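Local coordinates for agarase (Pseudoalteromonas fuliginea, PDB 6XJ9), which probably hydrolyses glycosidic bonds in agarose, a galactan of red algal cell walls, as an agarase of glycoside hydrolase family 50, at residues D108-D111 / A115-T118; F32-H37 / S84-F89; S166-F171 / S207-P212; T100-I105 / Q689-N694; F642-E647 / T697-S702. One frame throughout, in Å; residues are numbered along the deposited sequence.

Contact 1: residues D108-D111 / A115-T118; sequences DISD and ANYT
Asn116 lays its amide between Ser110 and Asp108 on the opposing strand of a beta hairpin. CG stands anti to the backbone N (chi1 -177°), which carries the flat group along the sheet face that also holds Asp108, Ser110 and Thr118. From the root outward, Asn116 CB lies 3.8 Å and Asn116 CG 3.5 Å from Ser110 OG. Next, Asn116 OD1 receives that hydroxyl over 2.5 Å, a separation so short that its exact length is doubtful. Asn116 ND2, at the other corner, donates to Asp108 OD2 at 2.7 Å. This bond is nearly straight, stays in the amide plane and uses the anti lone pair of the carboxylate oxygen, with the two flat groups only 12° from coplanar. The same oxygen also takes the hydroxyl of Thr118, although the 2.4 Å from Thr118 OG1 to Asp108 OD2 is again suspiciously short. The ND2 bond alone would probably keep the amide from flipping. Between these pairs, Ile109 and Tyr117 form a hydrogen-bonded antiparallel pair, their side chains on the other face, Ile109 N reaching Tyr117 O at 3.1 Å and Tyr117 N reaching Ile109 O at 3.0 Å. Toward the turn, Ala115 N gives its hydrogen to Asp111 OD1 at 2.9 Å, from above the carboxylate plane; Asp111 OD1 also accepts from Asp113 N, and Asp111 OD2 from Asn181 N. The hairpin lies within the beta-rich carbohydrate-binding-module-like domain: strand 103-111 pairs on with strand 185-193, and strand 116-123 with strand 169-174, both antiparallel.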
# COMPACT_ATOMS: atom_id res chain seq x y z
N ASP A 108 11.93 26.49 7.03
CA ASP A 108 12.05 27.91 6.73
C ASP A 108 13.37 28.44 7.28
O ASP A 108 13.68 28.22 8.45
CB ASP A 108 10.86 28.72 7.23
CG ASP A 108 9.59 28.42 6.45
OD1 ASP A 108 8.96 27.38 6.72
OD2 ASP A 108 9.26 29.24 5.57
N ILE A 109 14.15 29.06 6.40
CA ILE A 109 15.39 29.73 6.75
C ILE A 109 15.21 31.22 6.44
O ILE A 109 14.77 31.58 5.36
CB ILE A 109 16.57 29.10 5.98
CG1 ILE A 109 16.61 27.57 6.15
CG2 ILE A 109 17.89 29.74 6.38
CD1 ILE A 109 17.46 26.85 5.12
N SER A 110 15.52 32.06 7.44
CA SER A 110 15.32 33.50 7.40
C SER A 110 16.64 34.21 7.66
O SER A 110 17.42 33.77 8.51
CB SER A 110 14.28 33.93 8.42
OG SER A 110 13.10 33.13 8.34
N ASP A 111 16.86 35.33 6.95
CA ASP A 111 18.10 36.08 7.03
C ASP A 111 17.90 37.40 7.76
O ASP A 111 16.77 37.78 8.08
CB ASP A 111 18.73 36.28 5.64
CG ASP A 111 17.92 37.16 4.71
OD1 ASP A 111 17.10 37.97 5.20
OD2 ASP A 111 18.11 37.03 3.47
N ALA A 115 14.21 38.38 4.80
CA ALA A 115 13.86 37.46 3.73
C ALA A 115 13.70 36.06 4.30
O ALA A 115 14.36 35.72 5.29
CB ALA A 115 14.91 37.50 2.65
N ASN A 116 12.82 35.25 3.69
CA ASN A 116 12.53 33.91 4.17
C ASN A 116 12.38 32.98 2.97
O ASN A 116 11.90 33.40 1.92
CB ASN A 116 11.30 33.90 5.07
CG ASN A 116 10.99 32.53 5.65
OD1 ASN A 116 11.58 32.12 6.64
ND2 ASN A 116 10.06 31.81 5.02
N TYR A 117 12.81 31.72 3.12
CA TYR A 117 12.54 30.71 2.11
C TYR A 117 12.03 29.42 2.74
O TYR A 117 12.58 28.97 3.74
CB TYR A 117 13.75 30.45 1.21
CG TYR A 117 13.37 29.69 -0.04
CD1 TYR A 117 12.74 30.33 -1.09
CD2 TYR A 117 13.60 28.32 -0.16
CE1 TYR A 117 12.36 29.65 -2.24
CE2 TYR A 117 13.23 27.62 -1.30
CZ TYR A 117 12.62 28.29 -2.34
OH TYR A 117 12.24 27.64 -3.48
N THR A 118 11.03 28.81 2.08
CA THR A 118 10.36 27.60 2.54
C THR A 118 10.73 26.41 1.66
O THR A 118 10.53 26.44 0.45
CB THR A 118 8.84 27.81 2.51
OG1 THR A 118 8.53 28.99 3.26
CG2 THR A 118 8.07 26.62 3.06

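Contact 2: residues F32-H37 / S84-F89; sequences FADDTH and SEFNDF
A classic beta bulge, in which Asp34 and Asp35 both face Leu208 of the adjoining strand, puts Asp34 against Phe86 and Phe89, and Asp35 against Phe86, where a loop leads into strand 89-97. The Asp34 carboxylate runs alongside one flank of the Phe86 ring, with Asp34 CG 3.7 Å from Phe86 CD1 and Asp34 CB 3.9 Å from Phe86 CE1. Phe86 CG lies anti to its carbonyl carbon (chi1 -58°), which sends the ring toward Asp34. The carboxylate is tilted 35° from the ring plane and approaches obliquely. Asp34 OD1 also lies 3.9 Å from Phe89 CB. Asp35 CB touches more loosely, 4.3 Å from Phe86 CZ. No hydrogen bond joins the two segments, which meet by van der Waals contact alone. Replacing Asp34 by an alanine removes the carboxylate, which would probably open a gap beside Phe86 CD1 and Phe89 CB and leave the Phe86 ring freer to shift. Phe86 CB rests over one face of the Phe89 ring, and both phenylalanines also touch Leu208. Short strand 33-36 and strand 89-97 each pair antiparallel with strand 199-210, an arrangement consistent with the beta-sandwich architecture common among carbohydrate-binding modules.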
# COMPACT_ATOMS: atom_id res chain seq x y z
N PHE A 32 33.21 14.94 4.98
CA PHE A 32 32.71 15.98 4.03
C PHE A 32 31.98 17.09 4.80
O PHE A 32 31.55 18.08 4.21
CB PHE A 32 31.83 15.34 2.95
N ALA A 33 31.86 16.90 6.12
CA ALA A 33 31.13 17.83 6.96
C ALA A 33 31.98 19.07 7.24
O ALA A 33 33.16 18.97 7.57
CB ALA A 33 30.67 17.13 8.23
N ASP A 34 31.35 20.25 7.08
CA ASP A 34 32.00 21.54 7.24
C ASP A 34 31.97 21.98 8.70
O ASP A 34 32.96 22.48 9.23
CB ASP A 34 31.24 22.63 6.47
CG ASP A 34 31.77 22.93 5.08
OD1 ASP A 34 30.93 23.19 4.19
OD2 ASP A 34 33.01 22.94 4.90
N ASP A 35 30.79 21.81 9.33
CA ASP A 35 30.48 22.41 10.61
C ASP A 35 29.20 21.75 11.13
O ASP A 35 28.27 21.51 10.36
CB ASP A 35 30.36 23.93 10.47
CG ASP A 35 29.49 24.63 11.51
OD1 ASP A 35 30.07 25.31 12.38
OD2 ASP A 35 28.26 24.53 11.41
N THR A 36 29.18 21.43 12.43
CA THR A 36 28.00 20.91 13.08
C THR A 36 27.23 22.07 13.72
O THR A 36 27.84 23.01 14.23
CB THR A 36 28.39 19.78 14.04
OG1 THR A 36 28.73 18.63 13.27
CG2 THR A 36 27.29 19.42 15.02
N HIS A 37 25.89 22.01 13.67
CA HIS A 37 25.03 22.98 14.35
C HIS A 37 24.39 22.34 15.58
O HIS A 37 24.21 23.00 16.59
CB HIS A 37 23.95 23.53 13.41
CG HIS A 37 24.50 24.44 12.38
ND1 HIS A 37 25.27 25.54 12.70
CD2 HIS A 37 24.39 24.43 11.03
CE1 HIS A 37 25.62 26.17 11.60
NE2 HIS A 37 25.10 25.50 10.56
N SER A 84 29.16 32.91 5.02
CA SER A 84 29.79 33.54 3.87
C SER A 84 31.02 32.76 3.42
O SER A 84 31.29 32.65 2.22
CB SER A 84 30.20 34.96 4.21
OG SER A 84 29.09 35.85 4.22
N GLU A 85 31.76 32.24 4.40
CA GLU A 85 33.05 31.59 4.23
C GLU A 85 32.89 30.22 3.56
O GLU A 85 33.89 29.61 3.17
CB GLU A 85 33.75 31.50 5.59
CG GLU A 85 34.40 30.17 5.89
CD GLU A 85 34.51 29.85 7.37
OE1 GLU A 85 33.83 30.53 8.17
OE2 GLU A 85 35.27 28.92 7.72
N PHE A 86 31.64 29.75 3.42
CA PHE A 86 31.40 28.46 2.80
C PHE A 86 30.89 28.65 1.37
O PHE A 86 30.26 29.65 1.06
CB PHE A 86 30.42 27.63 3.63
CG PHE A 86 30.85 27.38 5.06
CD1 PHE A 86 31.97 26.61 5.34
CD2 PHE A 86 30.10 27.88 6.11
CE1 PHE A 86 32.34 26.37 6.66
CE2 PHE A 86 30.49 27.65 7.42
CZ PHE A 86 31.61 26.90 7.69
N ASN A 87 31.20 27.67 0.51
CA ASN A 87 30.71 27.67 -0.86
C ASN A 87 30.40 26.23 -1.25
O ASN A 87 31.01 25.30 -0.72
CB ASN A 87 31.69 28.37 -1.81
CG ASN A 87 31.70 29.88 -1.60
OD1 ASN A 87 30.81 30.59 -2.07
ND2 ASN A 87 32.69 30.37 -0.87
N ASP A 88 29.42 26.07 -2.14
CA ASP A 88 29.10 24.77 -2.73
C ASP A 88 28.73 23.79 -1.62
O ASP A 88 29.30 22.70 -1.52
CB ASP A 88 30.24 24.29 -3.63
CG ASP A 88 29.92 23.00 -4.36
OD1 ASP A 88 28.74 22.77 -4.64
OD2 ASP A 88 30.86 22.22 -4.60
N PHE A 89 27.76 24.18 -0.78
CA PHE A 89 27.51 23.43 0.44
C PHE A 89 26.01 23.23 0.64
O PHE A 89 25.20 23.88 -0.01
CB PHE A 89 28.16 24.13 1.63
CG PHE A 89 27.55 25.45 2.04
CD1 PHE A 89 27.78 26.60 1.30
CD2 PHE A 89 26.77 25.54 3.19
CE1 PHE A 89 27.21 27.81 1.68
CE2 PHE A 89 26.22 26.76 3.58
CZ PHE A 89 26.44 27.89 2.82

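Contact 3: residues S166-F171 / S207-P212; sequences SDEVQF and SLRKNP
Glu168 and Arg209 reach each other through complementary torsions: the glutamate is fully extended beyond CG (chi2 -180°), while the arginine bends once, at chi3 (-59°), and so turns its guanidinium toward the carboxylate. The result is an end-on, two-nitrogen salt bridge on the beta-rich carbohydrate-binding-module-like domain. It spans two intervening strands: strand 169-174 lies next to 128-134, then come 89-97 and 199-210, the strand that bears Arg209. The carboxylate comes to the edge of the guanidinium, the two planes 19° apart. Arg209 NH2 gives its hydrogen to Glu168 OE1 at 2.6 Å, and Arg209 NH1 gives one to Glu168 OE2 at 2.8 Å. Each carboxylate oxygen is met on its syn side, somewhat out of the carboxylate plane, but both lie close to the plane of the guanidinium. The paired bonds fix the rotation of the two flat groups against each other. With a glutamine in place of Glu168, the guanidinium would probably lose the negative charge that balances it and one of the two bonds. On the way out, the glutamate side chain touches Thr130 and Tyr132, and that of Arg209 passes Ala92. Next to Glu168, Asp167 OD2 hydrogen-bonds Tyr128 OH of the second subunit, so the dimer interface begins close by. Further back along the arginine, NE donates to Asn90 OD1, so Asn90 holds the guanidinium as well as Glu168.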
# COMPACT_ATOMS: atom_id res chain seq x y z
N SER A 166 22.40 9.61 -4.18
CA SER A 166 22.71 9.33 -2.79
C SER A 166 21.61 8.52 -2.11
O SER A 166 20.54 8.29 -2.67
CB SER A 166 23.03 10.59 -2.00
OG SER A 166 21.91 11.46 -1.93
N ASP A 167 21.91 8.11 -0.88
CA ASP A 167 20.96 7.40 -0.03
C ASP A 167 20.21 8.41 0.84
O ASP A 167 19.63 8.04 1.86
CB ASP A 167 21.67 6.30 0.76
CG ASP A 167 22.56 6.78 1.90
OD1 ASP A 167 22.99 7.93 1.86
OD2 ASP A 167 22.81 5.98 2.83
N GLU A 168 20.20 9.69 0.43
CA GLU A 168 19.67 10.77 1.24
C GLU A 168 18.48 11.39 0.52
O GLU A 168 18.20 11.04 -0.63
CB GLU A 168 20.75 11.83 1.51
CG GLU A 168 21.96 11.29 2.26
CD GLU A 168 23.08 12.28 2.57
OE1 GLU A 168 23.13 13.35 1.92
OE2 GLU A 168 23.90 11.99 3.47
N VAL A 169 17.81 12.34 1.18
CA VAL A 169 16.60 12.93 0.64
C VAL A 169 16.75 14.45 0.57
O VAL A 169 16.93 15.12 1.58
CB VAL A 169 15.37 12.56 1.50
CG1 VAL A 169 14.08 13.04 0.84
CG2 VAL A 169 15.32 11.08 1.81
N GLN A 170 16.61 14.97 -0.65
CA GLN A 170 16.65 16.41 -0.83
C GLN A 170 15.30 17.02 -0.45
O GLN A 170 14.25 16.51 -0.83
CB GLN A 170 17.04 16.75 -2.27
CG GLN A 170 17.17 18.25 -2.50
CD GLN A 170 17.60 18.65 -3.89
OE1 GLN A 170 17.70 17.84 -4.81
NE2 GLN A 170 17.86 19.94 -4.05
N PHE A 171 15.34 18.12 0.31
CA PHE A 171 14.15 18.93 0.54
C PHE A 171 13.63 19.46 -0.79
O PHE A 171 14.41 19.76 -1.70
CB PHE A 171 14.46 20.12 1.46
CG PHE A 171 14.48 19.82 2.94
CD1 PHE A 171 15.64 19.38 3.57
CD2 PHE A 171 13.34 19.99 3.72
CE1 PHE A 171 15.66 19.13 4.93
CE2 PHE A 171 13.36 19.74 5.08
CZ PHE A 171 14.52 19.30 5.69
N SER A 207 23.91 19.93 10.34
CA SER A 207 25.28 20.16 9.90
C SER A 207 25.29 20.89 8.56
O SER A 207 24.32 20.81 7.80
CB SER A 207 26.02 18.85 9.83
OG SER A 207 25.33 17.92 9.01
N LEU A 208 26.40 21.59 8.29
CA LEU A 208 26.69 22.09 6.95
C LEU A 208 27.71 21.15 6.32
O LEU A 208 28.63 20.70 7.00
CB LEU A 208 27.26 23.51 7.03
CG LEU A 208 26.34 24.58 7.61
CD1 LEU A 208 27.06 25.93 7.63
CD2 LEU A 208 25.05 24.69 6.81
N ARG A 209 27.55 20.86 5.02
CA ARG A 209 28.43 19.91 4.36
C ARG A 209 28.76 20.40 2.96
O ARG A 209 27.96 21.09 2.33
CB ARG A 209 27.78 18.52 4.23
CG ARG A 209 27.07 18.03 5.48
CD ARG A 209 26.46 16.66 5.25
NE ARG A 209 25.49 16.67 4.16
CZ ARG A 209 24.86 15.59 3.71
NH1 ARG A 209 25.09 14.41 4.27
NH2 ARG A 209 24.00 15.68 2.71
N LYS A 210 29.95 20.01 2.47
CA LYS A 210 30.35 20.25 1.09
C LYS A 210 29.48 19.37 0.19
O LYS A 210 29.33 18.18 0.45
CB LYS A 210 31.83 19.89 0.89
CG LYS A 210 32.81 20.60 1.82
N ASN A 211 28.93 19.96 -0.87
CA ASN A 211 28.17 19.21 -1.86
C ASN A 211 29.08 18.18 -2.53
O ASN A 211 30.22 18.50 -2.88
CB ASN A 211 27.55 20.12 -2.92
CG ASN A 211 26.48 21.04 -2.37
OD1 ASN A 211 25.86 20.73 -1.36
ND2 ASN A 211 26.25 22.16 -3.03
N PRO A 212 28.63 16.92 -2.73
CA PRO A 212 29.38 15.95 -3.53
C PRO A 212 29.54 16.45 -4.97
O PRO A 212 28.94 17.45 -5.35
CB PRO A 212 28.50 14.69 -3.48
CG PRO A 212 27.64 14.87 -2.24
CD PRO A 212 27.39 16.36 -2.16

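Contact 4: residues T100-I105 / Q689-N694; sequences THSVQI and QQDRAN
Ser102 and Asp691 join the carbohydrate-binding-module-like domain to helix 689-704, part of what is probably the (beta/alpha)8 barrel of the catalytic domain, as in other family 50 enzymes. The hydrogen bond between them is the sole polar link of the two segments. Ser102 OG donates to Asp691 OD2 at 2.5 Å, meeting the oxygen on its syn side, 15° out of the carboxylate plane. With chi1 at -170° the carboxylate of Asp691 lies beside its own carbonyl carbon and swings away from the helix toward Ser102, just before strand 103-111. Both partners have further bonds: Ser102 OG is also bonded to Asn122 ND2, and Asp691 OD2 to Ala687 N, so the oxygen is shared between the helix start and the neighbouring domain. Van der Waals contact is slight, the nearest carbon approach being Ser102 CB to Asp691 OD2 at 3.2 Å. As for charge, a carboxylate this close to the N-terminal end of a helix would probably be stabilised in its ionised form. The junction is widened by Gln104, whose amide bonds His685 N and Leu683 O just ahead of the helix. Elsewhere on the helix, Arg692 NE binds Val671 O and Arg692 NH2 binds Gly735 O. Within the segment, Arg692 NH1 donates to Gln689 OE1 at 2.9 Å, in the carbonyl plane and on a lone pair of that oxygen.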
# COMPACT_ATOMS: atom_id res chain seq x y z
N THR A 100 3.25 7.80 14.69
CA THR A 100 2.44 6.78 14.03
C THR A 100 2.07 7.22 12.62
O THR A 100 1.58 6.42 11.82
CB THR A 100 1.24 6.36 14.89
OG1 THR A 100 0.44 7.51 15.20
CG2 THR A 100 1.64 5.64 16.17
N HIS A 101 2.29 8.51 12.32
CA HIS A 101 2.01 9.07 11.01
C HIS A 101 3.30 9.66 10.44
O HIS A 101 4.14 10.13 11.20
CB HIS A 101 0.93 10.16 11.08
CG HIS A 101 -0.37 9.66 11.59
ND1 HIS A 101 -0.76 9.81 12.91
CD2 HIS A 101 -1.37 9.00 10.97
CE1 HIS A 101 -1.94 9.26 13.08
NE2 HIS A 101 -2.34 8.76 11.90
N SER A 102 3.43 9.63 9.11
CA SER A 102 4.47 10.35 8.40
C SER A 102 4.28 11.85 8.63
O SER A 102 3.16 12.29 8.93
CB SER A 102 4.45 10.01 6.93
OG SER A 102 3.43 10.73 6.24
N VAL A 103 5.38 12.61 8.56
CA VAL A 103 5.30 14.04 8.82
C VAL A 103 5.94 14.79 7.66
O VAL A 103 7.11 14.56 7.34
CB VAL A 103 5.91 14.46 10.18
CG1 VAL A 103 7.40 14.14 10.29
CG2 VAL A 103 5.68 15.95 10.46
N GLN A 104 5.14 15.67 7.05
CA GLN A 104 5.65 16.68 6.14
C GLN A 104 6.12 17.86 6.97
O GLN A 104 5.30 18.58 7.55
CB GLN A 104 4.57 17.13 5.15
CG GLN A 104 5.05 18.22 4.21
CD GLN A 104 4.05 18.59 3.14
OE1 GLN A 104 2.91 18.12 3.14
NE2 GLN A 104 4.46 19.43 2.22
N ILE A 105 7.45 18.04 7.03
CA ILE A 105 8.02 19.19 7.71
C ILE A 105 8.22 20.32 6.70
O ILE A 105 8.46 20.08 5.51
CB ILE A 105 9.33 18.84 8.45
CG1 ILE A 105 10.36 18.21 7.50
CG2 ILE A 105 9.06 17.96 9.65
CD1 ILE A 105 11.71 17.95 8.13
N GLN A 689 3.36 5.55 -1.85
CA GLN A 689 2.04 5.47 -2.46
C GLN A 689 1.00 5.04 -1.43
O GLN A 689 -0.13 5.52 -1.49
CB GLN A 689 2.03 4.58 -3.72
CG GLN A 689 2.62 5.26 -4.94
CD GLN A 689 1.96 6.59 -5.25
OE1 GLN A 689 0.74 6.68 -5.43
NE2 GLN A 689 2.77 7.63 -5.38
N GLN A 690 1.38 4.13 -0.52
CA GLN A 690 0.46 3.59 0.49
C GLN A 690 0.08 4.66 1.50
O GLN A 690 -1.07 4.77 1.91
CB GLN A 690 1.07 2.41 1.27
CG GLN A 690 0.88 1.05 0.62
N ASP A 691 1.07 5.45 1.91
CA ASP A 691 0.85 6.56 2.82
C ASP A 691 -0.01 7.61 2.13
O ASP A 691 -0.89 8.22 2.75
CB ASP A 691 2.18 7.15 3.28
CG ASP A 691 2.04 8.14 4.41
OD1 ASP A 691 1.24 7.88 5.35
OD2 ASP A 691 2.74 9.16 4.36
N ARG A 692 0.26 7.80 0.83
CA ARG A 692 -0.44 8.76 -0.01
C ARG A 692 -1.93 8.44 -0.01
O ARG A 692 -2.75 9.33 0.18
CB ARG A 692 0.15 8.72 -1.43
CG ARG A 692 -0.33 9.84 -2.34
CD ARG A 692 0.03 9.49 -3.78
NE ARG A 692 -0.33 10.52 -4.73
CZ ARG A 692 -0.60 10.30 -6.01
NH1 ARG A 692 -0.53 9.07 -6.50
NH2 ARG A 692 -0.92 11.32 -6.79
N ALA A 693 -2.25 7.15 -0.18
CA ALA A 693 -3.63 6.67 -0.16
C ALA A 693 -4.26 6.88 1.22
O ALA A 693 -5.44 7.22 1.31
CB ALA A 693 -3.70 5.22 -0.58
N ASN A 694 -3.48 6.61 2.27
CA ASN A 694 -3.99 6.73 3.63
C ASN A 694 -4.29 8.19 3.94
O ASN A 694 -5.23 8.49 4.65
CB ASN A 694 -3.03 6.17 4.68
CG ASN A 694 -2.92 4.66 4.59
OD1 ASN A 694 -3.71 4.01 3.92
ND2 ASN A 694 -1.95 4.10 5.30

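Contact 5: residues F642-E647 / T697-S702; sequences FNAYKE and TDYMNS
Tyr699 sets the edge of its ring against the carbonyls of Ala644 and Lys646, and its hydroxyl binds a carbonyl already used by a tight turn. Tyr645 is the centre of an inverse gamma turn, closed by a weak bond from Lys646 N to Ala644 O at 3.1 Å. To the same oxygen Tyr699 OH donates at 2.8 Å, in the carbonyl plane and on a lone pair. Ala644 O therefore has two donors, a weak one from the turn and a sound one from the helix. A chi1 of -174° stretches the Tyr699 ring out from the helix, and OH, CE2 and CD2 meet Ala644, Lys646 and Glu647 in turn. At the tip, Ala644 CB lies 3.8 Å from Tyr699 OH. Midway, Lys646 O sits at the ring edge, in plane, 3.3 Å from Tyr699 CE2. Nearer the root, Glu647 C comes within 3.6 Å of Tyr699 CD2, and Glu647 O lies 3.8 Å from Tyr699 CB. The side chains of Lys646 and Glu647 point their charges elsewhere, forming salt bridges with Asp622 and Lys199. A turn further along the helix, Ser702 OG donates to Tyr699 O at 2.7 Å and also bonds Leu649 N, which brings the chain beyond Glu647 to the same helix. Strand 640-643, which the loop follows, and helix 689-704 probably belong to the (beta/alpha)8 barrel; Tyr699 itself touches Ile666 of neighbouring strand 664-666 and stacks on Phe669, while the Met700 side of the helix packs on helix 745-763.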
# COMPACT_ATOMS: atom_id res chain seq x y z
N PHE A 642 -14.18 26.20 -2.28
CA PHE A 642 -12.84 26.53 -1.80
C PHE A 642 -11.86 25.48 -2.32
O PHE A 642 -12.22 24.32 -2.45
CB PHE A 642 -12.77 26.45 -0.28
CG PHE A 642 -13.74 27.34 0.47
CD1 PHE A 642 -15.02 26.89 0.76
CD2 PHE A 642 -13.37 28.61 0.88
CE1 PHE A 642 -15.91 27.70 1.46
CE2 PHE A 642 -14.25 29.42 1.59
CZ PHE A 642 -15.52 28.96 1.86
N ASN A 643 -10.60 25.89 -2.57
CA ASN A 643 -9.53 24.92 -2.78
C ASN A 643 -8.71 24.84 -1.49
O ASN A 643 -8.47 25.86 -0.85
CB ASN A 643 -8.67 25.27 -4.00
CG ASN A 643 -9.45 25.32 -5.30
OD1 ASN A 643 -10.47 24.65 -5.44
ND2 ASN A 643 -8.97 26.10 -6.26
N ALA A 644 -8.31 23.63 -1.07
CA ALA A 644 -7.58 23.52 0.18
C ALA A 644 -6.57 22.37 0.11
O ALA A 644 -6.90 21.22 0.41
CB ALA A 644 -8.52 23.37 1.36
N TYR A 645 -5.34 22.71 -0.30
CA TYR A 645 -4.24 21.75 -0.31
C TYR A 645 -3.63 21.70 1.08
O TYR A 645 -2.59 22.31 1.32
CB TYR A 645 -3.18 22.16 -1.34
CG TYR A 645 -3.63 22.06 -2.77
CD1 TYR A 645 -4.19 23.14 -3.42
CD2 TYR A 645 -3.48 20.87 -3.48
CE1 TYR A 645 -4.62 23.04 -4.74
CE2 TYR A 645 -3.89 20.76 -4.80
CZ TYR A 645 -4.46 21.85 -5.44
OH TYR A 645 -4.85 21.76 -6.75
N LYS A 646 -4.29 20.96 1.98
CA LYS A 646 -3.76 20.64 3.30
C LYS A 646 -3.94 19.15 3.53
O LYS A 646 -4.40 18.44 2.63
CB LYS A 646 -4.46 21.44 4.42
CG LYS A 646 -4.40 22.96 4.27
CD LYS A 646 -2.98 23.53 4.25
CE LYS A 646 -2.94 25.04 4.19
NZ LYS A 646 -3.38 25.52 2.86
N GLU A 647 -3.58 18.68 4.73
CA GLU A 647 -3.70 17.26 5.02
C GLU A 647 -5.16 16.90 5.31
O GLU A 647 -5.50 15.72 5.36
CB GLU A 647 -2.76 16.85 6.15
CG GLU A 647 -1.34 16.68 5.66
CD GLU A 647 -0.35 16.19 6.70
OE1 GLU A 647 -0.76 15.52 7.67
OE2 GLU A 647 0.85 16.48 6.53
N THR A 697 -7.45 9.19 2.33
CA THR A 697 -8.56 8.67 3.11
C THR A 697 -8.89 9.59 4.29
O THR A 697 -10.05 9.91 4.53
CB THR A 697 -8.26 7.23 3.57
OG1 THR A 697 -8.30 6.44 2.39
CG2 THR A 697 -9.25 6.67 4.57
N ASP A 698 -7.86 10.01 5.03
CA ASP A 698 -8.02 10.93 6.15
C ASP A 698 -8.65 12.23 5.69
O ASP A 698 -9.52 12.76 6.38
CB ASP A 698 -6.68 11.25 6.82
CG ASP A 698 -6.16 10.14 7.73
OD1 ASP A 698 -6.95 9.23 8.05
OD2 ASP A 698 -4.97 10.22 8.14
N TYR A 699 -8.18 12.75 4.55
CA TYR A 699 -8.64 14.04 4.04
C TYR A 699 -10.12 13.94 3.71
O TYR A 699 -10.91 14.81 4.09
CB TYR A 699 -7.89 14.45 2.76
CG TYR A 699 -8.22 15.84 2.28
CD1 TYR A 699 -9.43 16.12 1.66
CD2 TYR A 699 -7.32 16.89 2.43
CE1 TYR A 699 -9.73 17.40 1.21
CE2 TYR A 699 -7.61 18.17 1.98
CZ TYR A 699 -8.82 18.42 1.37
OH TYR A 699 -9.12 19.68 0.94
N MET A 700 -10.48 12.87 3.01
CA MET A 700 -11.84 12.66 2.56
C MET A 700 -12.77 12.38 3.75
O MET A 700 -13.94 12.78 3.73
CB MET A 700 -11.92 11.51 1.54
CG MET A 700 -11.48 11.94 0.12
SD MET A 700 -12.35 13.44 -0.50
CE MET A 700 -14.06 12.91 -0.36
N ASN A 701 -12.22 11.74 4.80
CA ASN A 701 -13.00 11.53 6.01
C ASN A 701 -13.35 12.87 6.65
O ASN A 701 -14.45 13.02 7.20
CB ASN A 701 -12.31 10.57 6.99
CG ASN A 701 -12.49 9.12 6.59
OD1 ASN A 701 -13.48 8.77 5.95
ND2 ASN A 701 -11.56 8.27 6.99
N SER A 702 -12.42 13.83 6.59
CA SER A 702 -12.66 15.12 7.21
C SER A 702 -13.68 15.92 6.41
O SER A 702 -14.40 16.73 6.99
CB SER A 702 -11.38 15.89 7.45
OG SER A 702 -10.85 16.40 6.23

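From the N terminus, contact 2 closes first, bringing the loop before strand 89-97 back to the opening strand. Contact 4 then opens at residues 100-105 and does not close until residues 689-694. Within that long loop lie contact 1, a hairpin closed over three residues, and afterwards contact 3, which ties strands 169-174 and 199-210. Contacts 2 and 3 touch through the pairing of strands 33-36 and 199-210, and contacts 3 and 4 through Phe171 and Ile105. Contact 5 opens before contact 4 closes and ends after it, so the two cross; they share helix 689-704, which faces the beta-rich domain in one and the loop after strand 640-643 in the other.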